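Local coordinates for flavodoxin (PDB 5WID), which binds flavin mononucleotide and probably serves as a carrier in electron transfer, as flavodoxins generally do, at residues V6-S11 with I35-V40. Residues are numbered along the deposited sequence; the frame is centred on the assembly and turned at random.
Sequences VYLSTS and ISFYDV. With FMN (flavin mononucleotide), chain D; ACT (acetate ion), chain F.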
# COMPACT_ATOMS: atom_id res chain seq x y z
N VAL A 6 -1.30 0.35 -4.44
CA VAL A 6 -2.22 1.44 -4.74
C VAL A 6 -1.87 2.62 -3.85
O VAL A 6 -1.66 2.43 -2.65
CB VAL A 6 -3.68 1.02 -4.49
CG1 VAL A 6 -4.65 2.18 -4.84
CG2 VAL A 6 -4.02 -0.25 -5.25
N TYR A 7 -1.86 3.84 -4.41
CA TYR A 7 -1.41 4.97 -3.60
C TYR A 7 -2.16 6.25 -3.94
O TYR A 7 -2.72 6.41 -5.03
CB TYR A 7 0.11 5.21 -3.76
CG TYR A 7 0.48 5.55 -5.18
CD1 TYR A 7 0.73 4.55 -6.11
CD2 TYR A 7 0.52 6.88 -5.60
CE1 TYR A 7 1.03 4.86 -7.43
CE2 TYR A 7 0.82 7.20 -6.92
CZ TYR A 7 1.07 6.19 -7.83
OH TYR A 7 1.37 6.49 -9.14
N LEU A 8 -2.17 7.16 -2.96
CA LEU A 8 -2.53 8.56 -3.15
C LEU A 8 -1.30 9.38 -2.81
O LEU A 8 -0.69 9.17 -1.75
CB LEU A 8 -3.70 8.98 -2.26
CG LEU A 8 -4.23 10.40 -2.48
CD1 LEU A 8 -5.74 10.49 -2.19
CD2 LEU A 8 -3.47 11.41 -1.59
N SER A 9 -0.97 10.36 -3.65
CA SER A 9 0.19 11.20 -3.38
C SER A 9 -0.08 12.61 -3.90
O SER A 9 -0.57 12.76 -5.02
CB SER A 9 1.44 10.61 -4.06
OG SER A 9 2.61 11.33 -3.69
N THR A 10 0.25 13.62 -3.09
CA THR A 10 0.01 15.02 -3.47
C THR A 10 1.25 15.71 -4.04
O THR A 10 1.11 16.65 -4.82
CB THR A 10 -0.50 15.84 -2.27
OG1 THR A 10 0.54 15.98 -1.28
CG2 THR A 10 -1.72 15.17 -1.63
N SER A 11 2.44 15.27 -3.67
CA SER A 11 3.67 15.88 -4.16
C SER A 11 4.68 14.86 -4.64
O SER A 11 5.79 15.25 -5.01
CB SER A 11 4.31 16.76 -3.06
OG SER A 11 5.05 16.00 -2.10
N ILE A 35 -0.03 1.62 -9.00
CA ILE A 35 -1.08 2.38 -9.66
C ILE A 35 -1.72 3.34 -8.67
O ILE A 35 -1.96 3.01 -7.50
CB ILE A 35 -2.11 1.43 -10.30
CG1 ILE A 35 -3.12 2.20 -11.14
CG2 ILE A 35 -2.77 0.54 -9.26
CD1 ILE A 35 -3.89 1.30 -12.10
N SER A 36 -1.99 4.55 -9.15
CA SER A 36 -2.72 5.52 -8.35
C SER A 36 -4.14 5.02 -8.08
O SER A 36 -4.78 4.38 -8.93
CB SER A 36 -2.72 6.86 -9.09
OG SER A 36 -3.75 7.70 -8.65
N PHE A 37 -4.65 5.31 -6.87
CA PHE A 37 -6.00 4.90 -6.50
C PHE A 37 -7.04 5.34 -7.53
O PHE A 37 -8.06 4.68 -7.72
CB PHE A 37 -6.39 5.47 -5.13
CG PHE A 37 -6.83 6.92 -5.21
CD1 PHE A 37 -5.88 7.92 -5.35
CD2 PHE A 37 -8.17 7.25 -5.24
CE1 PHE A 37 -6.28 9.26 -5.50
CE2 PHE A 37 -8.57 8.58 -5.37
CZ PHE A 37 -7.61 9.58 -5.50
N TYR A 38 -6.81 6.50 -8.16
CA TYR A 38 -7.78 7.04 -9.11
C TYR A 38 -7.93 6.14 -10.33
O TYR A 38 -9.02 6.08 -10.91
CB TYR A 38 -7.34 8.44 -9.52
CG TYR A 38 -8.27 9.09 -10.49
CD1 TYR A 38 -9.55 9.47 -10.11
CD2 TYR A 38 -7.88 9.31 -11.81
CE1 TYR A 38 -10.42 10.06 -11.01
CE2 TYR A 38 -8.74 9.89 -12.71
CZ TYR A 38 -10.01 10.26 -12.31
OH TYR A 38 -10.85 10.85 -13.23
N ASP A 39 -6.86 5.46 -10.73
CA ASP A 39 -6.87 4.69 -11.98
C ASP A 39 -7.16 3.21 -11.78
O ASP A 39 -7.38 2.50 -12.77
CB ASP A 39 -5.53 4.82 -12.71
CG ASP A 39 -5.25 6.24 -13.17
OD1 ASP A 39 -6.19 6.90 -13.66
OD2 ASP A 39 -4.10 6.69 -13.03
N VAL A 40 -7.15 2.72 -10.56
CA VAL A 40 -7.26 1.28 -10.36
C VAL A 40 -8.70 0.83 -10.60
O VAL A 40 -9.66 1.55 -10.32
CB VAL A 40 -6.73 0.89 -8.96
CG1 VAL A 40 -7.63 1.40 -7.90
CG2 VAL A 40 -6.54 -0.62 -8.86
N1 FMN D . 1.88 15.49 7.85
C2 FMN D . 1.52 14.89 9.03
O2 FMN D . 2.24 14.02 9.53
N3 FMN D . 0.34 15.25 9.66
C4 FMN D . -0.49 16.20 9.12
O4 FMN D . -1.54 16.49 9.71
C4A FMN D . -0.11 16.82 7.92
N5 FMN D . -0.90 17.79 7.35
C5A FMN D . -0.51 18.40 6.17
C6 FMN D . -1.33 19.38 5.62
C7 FMN D . -0.95 20.00 4.43
C7M FMN D . -1.85 21.06 3.85
C8 FMN D . 0.24 19.64 3.80
C8M FMN D . 0.65 20.31 2.52
C9 FMN D . 1.06 18.66 4.36
C9A FMN D . 0.68 18.04 5.54
N10 FMN D . 1.48 17.05 6.11
C10 FMN D . 1.09 16.46 7.29
C1' FMN D . 2.77 16.66 5.47
C2' FMN D . 2.63 15.65 4.33
O2' FMN D . 2.07 14.42 4.76
C3' FMN D . 4.04 15.40 3.80
O3' FMN D . 4.49 16.58 3.16
C4' FMN D . 4.15 14.21 2.86
O4' FMN D . 5.53 14.02 2.58
C5' FMN D . 3.37 14.38 1.55
O5' FMN D . 3.49 13.16 0.83
P FMN D . 2.86 13.03 -0.64
O1P FMN D . 2.83 11.55 -0.95
O2P FMN D . 1.45 13.59 -0.60
O3P FMN D . 3.73 13.78 -1.60
C ACT F . -0.01 8.92 -10.99
O ACT F . -0.85 9.85 -11.14
OXT ACT F . 0.56 8.80 -9.88
CH3 ACT F . 0.30 7.99 -12.11
O HOH W 1 -2.15 9.30 -6.37
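Val-6 and Tyr-7 pair in parallel with Ile-35 and Ser-36 where the first beta-alpha-beta unit of the flavodoxin fold closes, just before strand 2-8 opens into the loop that holds the FMN phosphate. Two backbone bonds define the register: Tyr-7 N to Ile-35 O, 3.2 Å and bent at the hydrogen, and the straighter Phe-37 N to Tyr-7 O, 2.9 Å at 165°. The Tyr-7 ring lies over the neighbouring strand, its CG lodged between backbone N and carbonyl carbon (chi1 62°), which brings one face under Ser-36 CA. That carbon stands 4.0 Å from the ring centroid and 15° off the normal, a CH-pi contact over the face. At the ring's far end Tyr-7 OH donates to OXT of an acetate ion, probably from the crystallisation liquor.

On the other face of the sheet, Val-6 CG1 touches Phe-37 CB at 3.7 Å, and Leu-8 runs alongside Phe-37, pointing the same way, with CD1 3.6 Å from CE1. Helix 64-76 packs on this group through Pro-65, Met-66 and Phe-69.

Past the Tyr-7 to Ser-36 pair the backbones separate, and a water bridges the gap: it donates to Tyr-7 O, accepts from Ser-9 N and hydrogen-bonds Ser-36 OG. The following residues turn to the cofactor. Ser-9 OG donates to FMN O1P, while Thr-10 gives both N and OG1 to O2P and Ser-11 both N and OG to O3P, its OG at 2.6 Å. Every terminal phosphate oxygen is therefore gripped by this loop through neutral hydroxyl and amide donors, so the phosphate's negative charge is probably stabilised here by hydrogen bonds from neutral groups, and Tyr-7 O, shared by Phe-37 N and the water, ties the loop's root to the edge strand.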